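PDB 3KEY: protein STN1 from Saccharomyces cerevisiae, which helps regulate telomere length and protect chromosome ends, and restrains telomerase loading through its interaction with CDC13. Local coordinates for residues F96-K101 and S119-K124; N9-L14 and L90-L95; E141-T146 and K155-D160. All blocks are in the same frame, centred on the assembly; numbering follows the deposited sequence.

Interaction 1. Residues F96-K101 and S119-K124; sequences FEYAEK and SHVQEK
Tyr98 reaches from helix 90-108 to helix 118-125 and meets Val121 and Lys124 there. It buries the most surface of the three. Its CG stands anti to the backbone N (chi1 179°), which carries the ring straight out from its own helix. The far end of the ring meets one methyl of Val121. Val121 CG2 lies 3.6 Å from Tyr98 OH, approaching the ring obliquely. Val121 CG2 is also 3.7 Å from Tyr98 CE1. Lys124 comes to the ring edge instead, near the ring plane. Lys124 CG sits 3.6 Å from Tyr98 CE2, and Lys124 CB is a little farther off. Both helices belong to the second winged helix-turn-helix region of the Stn1 C-terminal part. Strand 113-117 lies between them in the chain. Their short segments approach to 11.8 Å between axes, at 125° between chain directions. That gap is wide, and the aromatic side chain spans it. Beyond CG the Lys124 chain bends at chi2 (66°) and turns off past the ring. The aliphatic root of the lysine therefore packs on the tyrosine while the charged end stays clear of it. On another side of helix 90-108, Phe96 and Ala99 pack against helix 132-149.

Interaction 2. Residues N9-L14 and L90-L95; sequences NLMLIL and LPLKNL
The two winged helix-turn-helix regions of the Stn1 C-terminal part meet here through Leu92, Met11 and Leu14. Helix 6-16 belongs to the first region and helix 90-108 to the second. The short segments run nearly perpendicular, at 92° between their directions, with their axes 10.6 Å apart at the closest point. Leu92 has the largest share of the contact. With chi1 at 180° its side chain extends off helix 90-108, and the fork reaches helix 6-16. The two methyls then take different partners. Leu92 CD1 lies 3.7 Å from Met11 CG and somewhat farther from the sulfur. Leu92 CD2 meets the backbone of the same methionine, 3.6 Å from Met11 O. Leu92 CD2 also touches Leu14 CB, at 3.7 Å. Thus one leucine fork fits against two residues one turn apart on helix 6-16. The contact is buried and largely apolar. Leu10 and Leu14 also pack on helix 56-73, within the first region. Met11 and Leu12 touch Glu141 of helix 132-149, which adds a second link between the regions. Lys93 is extended and passes across the C-terminal end of segment 9-14. Its NZ is hydrogen-bonded to Leu17 O and Met19 O, and Lys93 CE passes 3.9 Å from Leu14 O.

Interaction 3. Residues E141-T146 and K155-D160; sequences ECLKRT and KNWWID
Leu143 of helix 132-149 lies over a face of the Trp157 indole on strand 154-161. This is the tight part of the contact. Leu143 CB sits 3.6 Å from the centroid of the five-membered ring of Trp157, only 6° off the ring normal, which makes a CH-pi contact. Leu143 CB is also 3.7 Å from Trp157 CD2. Leu143 CD1 reaches toward the six-membered ring, 3.7 Å from Trp157 CE3. Trp157 CG stands between its backbone N and carbonyl carbon (chi1 62°). This turn lays the indole flat beneath the leucine. Ile159, two residues along the strand, adds a lighter touch, with Ile159 CD1 3.9 Å from Leu143 CD1. Segments 141-146 and 155-160 run almost exactly antiparallel, at 176°. They lie on successive elements of the second winged helix-turn-helix region, where the helix packs on the three-stranded antiparallel sheet. Leu143 is buried; it also touches Leu178 of the neighbouring strand and Ile103 of helix 90-108. The other side is looser. Lys144 lies beside the indole, but its long chain runs off from the strand. Lys144 N is 4.0 Å from Trp157 NE1, a contact and not a hydrogen bond. Trp158 points away from the helix, on the exposed side of the strand, next to His177 and Glu179. Lys155 and Asn156 form a classic beta bulge opposite Glu179. Across this interface the adhesion is apolar and CH-pi, so it depends on the close fit of Leu143 on the indole face rather than on direct polar bonds between helix and strand.

How the interactions relate
Interactions 1 and 2 share helix 90-108, and its residues also touch helix 132-149 of interaction 3. Interaction 2 is the buried one, close to the chain centre, and it joins the two winged helix-turn-helix regions. Interactions 1 and 3 lie farther out, are partly buried, and stay within the second region. Their chemistry follows their place. Interaction 2 packs aliphatic and methionine groups, whereas the outer two each set an aromatic ring against aliphatic groups. Each contact has a lysine at its edge, but Lys93 has its NZ bound to backbone carbonyls. The contacts also touch one another. Leu95 meets Val121, Phe96 meets Met11, and Leu12 packs on Arg145.

Interaction 1. Residues F96-K101 and S119-K124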
loop_
_atom_site.group_PDB
_atom_site.type_symbol
_atom_site.label_atom_id
_atom_site.label_comp_id
_atom_site.label_asym_id
_atom_site.label_seq_id
_atom_site.Cartn_x
_atom_site.Cartn_y
_atom_site.Cartn_z
ATOM N N PHE A 96 8.331 -0.262 -2.135
ATOM C CA PHE A 96 8.403 -1.655 -1.730
ATOM C C PHE A 96 9.843 -2.152 -1.742
ATOM O O PHE A 96 10.249 -2.891 -0.848
ATOM C CB PHE A 96 7.530 -2.522 -2.639
ATOM C CG PHE A 96 6.231 -2.917 -2.012
ATOM C CD1 PHE A 96 6.147 -4.064 -1.228
ATOM C CD2 PHE A 96 5.101 -2.117 -2.162
ATOM C CE1 PHE A 96 4.957 -4.416 -0.596
ATOM C CE2 PHE A 96 3.900 -2.453 -1.533
ATOM C CZ PHE A 96 3.827 -3.607 -0.748
ATOM N N GLU A 97 10.612 -1.762 -2.755
ATOM C CA GLU A 97 12.009 -2.171 -2.823
ATOM C C GLU A 97 12.723 -1.611 -1.599
ATOM O O GLU A 97 13.432 -2.334 -0.896
ATOM C CB GLU A 97 12.673 -1.645 -4.097
ATOM C CG GLU A 97 12.687 -2.641 -5.248
ATOM C CD GLU A 97 13.356 -2.088 -6.499
ATOM O OE1 GLU A 97 14.451 -1.485 -6.381
ATOM O OE2 GLU A 97 12.787 -2.265 -7.599
ATOM N N TYR A 98 12.517 -0.318 -1.343
ATOM C CA TYR A 98 13.124 0.343 -0.193
ATOM C C TYR A 98 12.809 -0.395 1.127
ATOM O O TYR A 98 13.709 -0.674 1.924
ATOM C CB TYR A 98 12.630 1.788 -0.133
ATOM C CG TYR A 98 13.162 2.603 1.026
ATOM C CD1 TYR A 98 12.592 2.506 2.299
ATOM C CD2 TYR A 98 14.218 3.498 0.840
ATOM C CE1 TYR A 98 13.060 3.287 3.360
ATOM C CE2 TYR A 98 14.696 4.284 1.889
ATOM C CZ TYR A 98 14.112 4.177 3.144
ATOM O OH TYR A 98 14.565 4.976 4.174
ATOM N N ALA A 99 11.534 -0.707 1.354
ATOM C CA ALA A 99 11.133 -1.407 2.572
ATOM C C ALA A 99 11.769 -2.802 2.663
ATOM O O ALA A 99 12.284 -3.185 3.711
ATOM C CB ALA A 99 9.611 -1.516 2.634
ATOM N N GLU A 100 11.727 -3.559 1.569
ATOM C CA GLU A 100 12.315 -4.902 1.548
ATOM C C GLU A 100 13.803 -4.876 1.925
ATOM O O GLU A 100 14.269 -5.713 2.701
ATOM C CB GLU A 100 12.174 -5.525 0.161
ATOM C CG GLU A 100 10.797 -6.060 -0.168
ATOM C CD GLU A 100 10.516 -6.004 -1.660
ATOM O OE1 GLU A 100 11.475 -6.163 -2.450
ATOM O OE2 GLU A 100 9.342 -5.806 -2.043
ATOM N N LYS A 101 14.542 -3.925 1.363
ATOM C CA LYS A 101 15.968 -3.798 1.651
ATOM C C LYS A 101 16.207 -3.403 3.103
ATOM O O LYS A 101 17.100 -3.942 3.760
ATOM C CB LYS A 101 16.613 -2.754 0.734
ATOM C CG LYS A 101 16.741 -3.193 -0.720
ATOM C CD LYS A 101 17.237 -2.041 -1.595
ATOM C CE LYS A 101 17.343 -2.439 -3.065
ATOM N NZ LYS A 101 17.646 -1.254 -3.931
ATOM N N SER A 119 11.060 11.771 6.363
ATOM C CA SER A 119 11.878 12.668 5.539
ATOM C C SER A 119 12.981 11.912 4.799
ATOM O O SER A 119 13.295 12.241 3.657
ATOM C CB SER A 119 12.497 13.784 6.393
ATOM O OG SER A 119 13.377 13.263 7.377
ATOM N N HIS A 120 13.572 10.901 5.437
ATOM C CA HIS A 120 14.627 10.123 4.784
ATOM C C HIS A 120 14.065 9.362 3.586
ATOM O O HIS A 120 14.685 9.300 2.521
ATOM C CB HIS A 120 15.272 9.134 5.771
ATOM C CG HIS A 120 16.074 9.800 6.846
ATOM N ND1 HIS A 120 16.809 9.096 7.778
ATOM C CD2 HIS A 120 16.240 11.109 7.152
ATOM C CE1 HIS A 120 17.388 9.941 8.610
ATOM N NE2 HIS A 120 17.057 11.171 8.253
ATOM N N VAL A 121 12.884 8.781 3.760
ATOM C CA VAL A 121 12.254 8.045 2.677
ATOM C C VAL A 121 11.899 8.993 1.531
ATOM O O VAL A 121 12.079 8.651 0.363
ATOM C CB VAL A 121 10.967 7.353 3.142
ATOM C CG1 VAL A 121 10.315 6.639 1.962
ATOM C CG2 VAL A 121 11.274 6.384 4.275
ATOM N N GLN A 122 11.383 10.172 1.870
ATOM C CA GLN A 122 11.006 11.155 0.855
ATOM C C GLN A 122 12.217 11.629 0.052
ATOM O O GLN A 122 12.145 11.767 -1.171
ATOM C CB GLN A 122 10.315 12.357 1.508
ATOM C CG GLN A 122 9.140 11.967 2.388
ATOM C CD GLN A 122 8.477 13.148 3.065
ATOM O OE1 GLN A 122 9.149 14.013 3.627
ATOM N NE2 GLN A 122 7.147 13.180 3.030
ATOM N N GLU A 123 13.329 11.858 0.748
ATOM C CA GLU A 123 14.575 12.317 0.127
ATOM C C GLU A 123 15.234 11.230 -0.721
ATOM O O GLU A 123 15.686 11.486 -1.836
ATOM C CB GLU A 123 15.555 12.781 1.214
ATOM C CG GLU A 123 16.847 13.390 0.700
ATOM C CD GLU A 123 16.606 14.614 -0.168
ATOM O OE1 GLU A 123 15.871 15.526 0.270
ATOM O OE2 GLU A 123 17.154 14.662 -1.286
ATOM N N LYS A 124 15.278 10.017 -0.182
ATOM C CA LYS A 124 15.887 8.869 -0.850
ATOM C C LYS A 124 15.219 8.483 -2.168
ATOM O O LYS A 124 15.893 8.108 -3.128
ATOM C CB LYS A 124 15.853 7.654 0.084
ATOM C CG LYS A 124 16.409 6.374 -0.520
ATOM C CD LYS A 124 17.899 6.509 -0.779
ATOM C CE LYS A 124 18.478 5.213 -1.314
ATOM N NZ LYS A 124 19.955 5.296 -1.431
#

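Interaction 2. Residues N9-L14 and L90-L95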
loop_
_atom_site.group_PDB
_atom_site.type_symbol
_atom_site.label_atom_id
_atom_site.label_comp_id
_atom_site.label_asym_id
_atom_site.label_seq_id
_atom_site.Cartn_x
_atom_site.Cartn_y
_atom_site.Cartn_z
ATOM N N ASN A 9 -5.593 -3.934 -0.839
ATOM C CA ASN A 9 -5.794 -5.008 -1.815
ATOM C C ASN A 9 -5.532 -4.428 -3.217
ATOM O O ASN A 9 -4.916 -5.079 -4.066
ATOM C CB ASN A 9 -7.220 -5.570 -1.745
ATOM C CG ASN A 9 -7.392 -6.597 -0.631
ATOM O OD1 ASN A 9 -6.513 -7.430 -0.393
ATOM N ND2 ASN A 9 -8.537 -6.555 0.042
ATOM N N LEU A 10 -6.002 -3.204 -3.455
ATOM C CA LEU A 10 -5.771 -2.553 -4.737
ATOM C C LEU A 10 -4.279 -2.256 -4.834
ATOM O O LEU A 10 -3.677 -2.415 -5.896
ATOM C CB LEU A 10 -6.570 -1.248 -4.855
ATOM C CG LEU A 10 -6.264 -0.429 -6.118
ATOM C CD1 LEU A 10 -6.518 -1.278 -7.364
ATOM C CD2 LEU A 10 -7.110 0.830 -6.140
ATOM N N MET A 11 -3.686 -1.828 -3.720
ATOM C CA MET A 11 -2.257 -1.538 -3.698
ATOM C C MET A 11 -1.457 -2.771 -4.144
ATOM O O MET A 11 -0.549 -2.665 -4.971
ATOM C CB MET A 11 -1.806 -1.111 -2.294
ATOM C CG MET A 11 -0.295 -0.870 -2.193
ATOM S SD MET A 11 0.271 -0.455 -0.521
ATOM C CE MET A 11 0.107 -2.071 0.308
ATOM N N LEU A 12 -1.807 -3.940 -3.611
ATOM C CA LEU A 12 -1.107 -5.174 -3.968
ATOM C C LEU A 12 -1.292 -5.552 -5.434
ATOM O O LEU A 12 -0.403 -6.149 -6.044
ATOM C CB LEU A 12 -1.571 -6.334 -3.076
ATOM C CG LEU A 12 -1.167 -6.259 -1.600
ATOM C CD1 LEU A 12 -1.707 -7.480 -0.871
ATOM C CD2 LEU A 12 0.350 -6.195 -1.473
ATOM N N ILE A 13 -2.445 -5.219 -6.000
ATOM C CA ILE A 13 -2.702 -5.521 -7.403
ATOM C C ILE A 13 -1.775 -4.645 -8.249
ATOM O O ILE A 13 -1.097 -5.126 -9.162
ATOM C CB ILE A 13 -4.177 -5.236 -7.763
ATOM C CG1 ILE A 13 -5.086 -6.218 -7.010
ATOM C CG2 ILE A 13 -4.376 -5.321 -9.271
ATOM C CD1 ILE A 13 -6.573 -6.000 -7.230
ATOM N N LEU A 14 -1.733 -3.357 -7.922
ATOM C CA LEU A 14 -0.884 -2.419 -8.647
ATOM C C LEU A 14 0.582 -2.831 -8.565
ATOM O O LEU A 14 1.304 -2.786 -9.560
ATOM C CB LEU A 14 -1.071 -1.007 -8.087
ATOM C CG LEU A 14 -2.480 -0.457 -8.317
ATOM C CD1 LEU A 14 -2.654 0.879 -7.628
ATOM C CD2 LEU A 14 -2.718 -0.321 -9.804
ATOM N N LEU A 90 5.688 3.574 -10.423
ATOM C CA LEU A 90 7.066 3.525 -9.931
ATOM C C LEU A 90 7.233 3.920 -8.465
ATOM O O LEU A 90 8.071 3.359 -7.761
ATOM C CB LEU A 90 7.973 4.392 -10.802
ATOM C CG LEU A 90 8.215 3.866 -12.217
ATOM C CD1 LEU A 90 9.202 4.782 -12.943
ATOM C CD2 LEU A 90 8.760 2.448 -12.147
ATOM N N PRO A 91 6.459 4.905 -7.987
ATOM C CA PRO A 91 6.601 5.289 -6.578
ATOM C C PRO A 91 6.334 4.084 -5.667
ATOM O O PRO A 91 7.073 3.817 -4.705
ATOM C CB PRO A 91 5.535 6.365 -6.408
ATOM C CG PRO A 91 5.523 7.031 -7.767
ATOM C CD PRO A 91 5.584 5.848 -8.711
ATOM N N LEU A 92 5.261 3.365 -5.994
ATOM C CA LEU A 92 4.832 2.196 -5.236
ATOM C C LEU A 92 5.877 1.090 -5.245
ATOM O O LEU A 92 6.236 0.534 -4.197
ATOM C CB LEU A 92 3.515 1.659 -5.809
ATOM C CG LEU A 92 2.928 0.422 -5.124
ATOM C CD1 LEU A 92 2.747 0.700 -3.638
ATOM C CD2 LEU A 92 1.597 0.058 -5.771
ATOM N N LYS A 93 6.357 0.761 -6.436
ATOM C CA LYS A 93 7.354 -0.283 -6.573
ATOM C C LYS A 93 8.693 0.099 -5.944
ATOM O O LYS A 93 9.386 -0.762 -5.398
ATOM C CB LYS A 93 7.511 -0.642 -8.047
ATOM C CG LYS A 93 6.206 -1.139 -8.626
ATOM C CD LYS A 93 6.318 -1.558 -10.072
ATOM C CE LYS A 93 5.008 -2.183 -10.508
ATOM N NZ LYS A 93 5.134 -2.820 -11.831
ATOM N N ASN A 94 9.060 1.380 -6.013
ATOM C CA ASN A 94 10.303 1.823 -5.396
ATOM C C ASN A 94 10.167 1.814 -3.865
ATOM O O ASN A 94 11.139 1.558 -3.154
ATOM C CB ASN A 94 10.689 3.231 -5.858
ATOM C CG ASN A 94 11.124 3.269 -7.310
ATOM O OD1 ASN A 94 11.681 2.304 -7.829
ATOM N ND2 ASN A 94 10.884 4.394 -7.970
ATOM N N LEU A 95 8.971 2.111 -3.362
ATOM C CA LEU A 95 8.733 2.119 -1.917
ATOM C C LEU A 95 8.852 0.699 -1.376
ATOM O O LEU A 95 9.409 0.477 -0.303
ATOM C CB LEU A 95 7.343 2.681 -1.594
ATOM C CG LEU A 95 7.239 4.203 -1.659
ATOM C CD1 LEU A 95 5.781 4.662 -1.634
ATOM C CD2 LEU A 95 8.021 4.789 -0.492
#

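Interaction 3. Residues E141-T146 and K155-D160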
loop_
_atom_site.group_PDB
_atom_site.type_symbol
_atom_site.label_atom_id
_atom_site.label_comp_id
_atom_site.label_asym_id
_atom_site.label_seq_id
_atom_site.Cartn_x
_atom_site.Cartn_y
_atom_site.Cartn_z
ATOM N N GLU A 141 2.899 -4.874 4.718
ATOM C CA GLU A 141 2.849 -5.887 3.667
ATOM C C GLU A 141 4.182 -6.628 3.502
ATOM O O GLU A 141 4.206 -7.851 3.359
ATOM C CB GLU A 141 2.457 -5.257 2.332
ATOM C CG GLU A 141 1.056 -5.589 1.897
ATOM C CD GLU A 141 0.721 -7.063 2.104
ATOM O OE1 GLU A 141 1.406 -7.954 1.531
ATOM O OE2 GLU A 141 -0.230 -7.325 2.851
ATOM N N CYS A 142 5.286 -5.890 3.501
ATOM C CA CYS A 142 6.595 -6.520 3.371
ATOM C C CYS A 142 6.883 -7.415 4.573
ATOM O O CYS A 142 7.360 -8.536 4.415
ATOM C CB CYS A 142 7.688 -5.464 3.245
ATOM S SG CYS A 142 7.597 -4.547 1.707
ATOM N N LEU A 143 6.589 -6.923 5.772
ATOM C CA LEU A 143 6.834 -7.708 6.979
ATOM C C LEU A 143 5.980 -8.969 6.977
ATOM O O LEU A 143 6.432 -10.036 7.399
ATOM C CB LEU A 143 6.565 -6.858 8.230
ATOM C CG LEU A 143 7.669 -5.820 8.492
ATOM C CD1 LEU A 143 7.237 -4.783 9.521
ATOM C CD2 LEU A 143 8.926 -6.558 8.969
ATOM N N LYS A 144 4.753 -8.847 6.485
ATOM C CA LYS A 144 3.838 -9.983 6.405
ATOM C C LYS A 144 4.469 -11.048 5.492
ATOM O O LYS A 144 4.497 -12.236 5.826
ATOM C CB LYS A 144 2.493 -9.504 5.846
ATOM C CG LYS A 144 1.373 -10.532 5.796
ATOM C CD LYS A 144 0.044 -9.850 5.400
ATOM C CE LYS A 144 -1.088 -10.864 5.218
ATOM N NZ LYS A 144 -2.427 -10.234 4.957
ATOM N N ARG A 145 4.999 -10.611 4.352
ATOM C CA ARG A 145 5.639 -11.532 3.411
ATOM C C ARG A 145 6.928 -12.117 3.974
ATOM O O ARG A 145 7.217 -13.294 3.776
ATOM C CB ARG A 145 5.966 -10.824 2.094
ATOM C CG ARG A 145 4.755 -10.331 1.345
ATOM C CD ARG A 145 5.160 -9.581 0.085
ATOM N NE ARG A 145 3.997 -9.252 -0.731
ATOM C CZ ARG A 145 4.065 -8.702 -1.935
ATOM N NH1 ARG A 145 5.245 -8.414 -2.469
ATOM N NH2 ARG A 145 2.952 -8.461 -2.613
ATOM N N THR A 146 7.701 -11.287 4.669
ATOM C CA THR A 146 8.964 -11.728 5.246
ATOM C C THR A 146 8.752 -12.838 6.274
ATOM O O THR A 146 9.480 -13.840 6.279
ATOM C CB THR A 146 9.719 -10.552 5.902
ATOM O OG1 THR A 146 10.050 -9.585 4.899
ATOM C CG2 THR A 146 11.006 -11.036 6.567
ATOM N N LYS A 155 10.077 -14.122 13.827
ATOM C CA LYS A 155 8.998 -14.725 14.605
ATOM C C LYS A 155 7.759 -13.816 14.676
ATOM O O LYS A 155 6.639 -14.262 14.431
ATOM C CB LYS A 155 9.492 -15.032 16.018
ATOM C CG LYS A 155 8.493 -15.783 16.890
ATOM C CD LYS A 155 9.075 -16.039 18.275
ATOM C CE LYS A 155 8.092 -16.762 19.185
ATOM N NZ LYS A 155 8.619 -16.835 20.581
ATOM N N ASN A 156 7.970 -12.546 15.024
ATOM C CA ASN A 156 6.887 -11.549 15.124
ATOM C C ASN A 156 7.388 -10.151 14.765
ATOM O O ASN A 156 8.596 -9.897 14.747
ATOM C CB ASN A 156 6.318 -11.484 16.550
ATOM C CG ASN A 156 5.425 -12.661 16.885
ATOM O OD1 ASN A 156 4.427 -12.911 16.205
ATOM N ND2 ASN A 156 5.777 -13.390 17.943
ATOM N N TRP A 157 6.451 -9.246 14.495
ATOM C CA TRP A 157 6.791 -7.864 14.164
ATOM C C TRP A 157 5.670 -6.914 14.568
ATOM O O TRP A 157 4.516 -7.315 14.659
ATOM C CB TRP A 157 7.057 -7.696 12.656
ATOM C CG TRP A 157 5.883 -8.020 11.771
ATOM C CD1 TRP A 157 5.621 -9.217 11.160
ATOM C CD2 TRP A 157 4.794 -7.149 11.431
ATOM N NE1 TRP A 157 4.437 -9.143 10.463
ATOM C CE2 TRP A 157 3.910 -7.889 10.611
ATOM C CE3 TRP A 157 4.481 -5.815 11.742
ATOM C CZ2 TRP A 157 2.721 -7.337 10.096
ATOM C CZ3 TRP A 157 3.301 -5.266 11.233
ATOM C CH2 TRP A 157 2.436 -6.031 10.416
ATOM N N TRP A 158 6.026 -5.658 14.817
ATOM C CA TRP A 158 5.061 -4.621 15.170
ATOM C C TRP A 158 5.585 -3.307 14.594
ATOM O O TRP A 158 6.794 -3.137 14.415
ATOM C CB TRP A 158 4.946 -4.445 16.691
ATOM C CG TRP A 158 4.516 -5.660 17.454
ATOM C CD1 TRP A 158 3.259 -5.942 17.917
ATOM C CD2 TRP A 158 5.356 -6.737 17.884
ATOM N NE1 TRP A 158 3.267 -7.130 18.619
ATOM C CE2 TRP A 158 4.542 -7.639 18.614
ATOM C CE3 TRP A 158 6.719 -7.031 17.725
ATOM C CZ2 TRP A 158 5.047 -8.813 19.187
ATOM C CZ3 TRP A 158 7.225 -8.202 18.297
ATOM C CH2 TRP A 158 6.384 -9.079 19.022
ATOM N N ILE A 159 4.675 -2.386 14.310
ATOM C CA ILE A 159 5.058 -1.079 13.815
ATOM C C ILE A 159 4.406 -0.024 14.703
ATOM O O ILE A 159 3.185 -0.024 14.873
ATOM C CB ILE A 159 4.605 -0.855 12.355
ATOM C CG1 ILE A 159 5.311 -1.853 11.432
ATOM C CG2 ILE A 159 4.906 0.590 11.928
ATOM C CD1 ILE A 159 4.959 -1.672 9.955
ATOM N N ASP A 160 5.227 0.850 15.286
ATOM C CA ASP A 160 4.741 1.941 16.134
ATOM C C ASP A 160 4.910 3.266 15.406
ATOM O O ASP A 160 5.740 3.388 14.505
ATOM C CB ASP A 160 5.537 2.037 17.440
ATOM C CG ASP A 160 5.115 1.009 18.464
ATOM O OD1 ASP A 160 4.084 0.344 18.258
ATOM O OD2 ASP A 160 5.817 0.876 19.484
#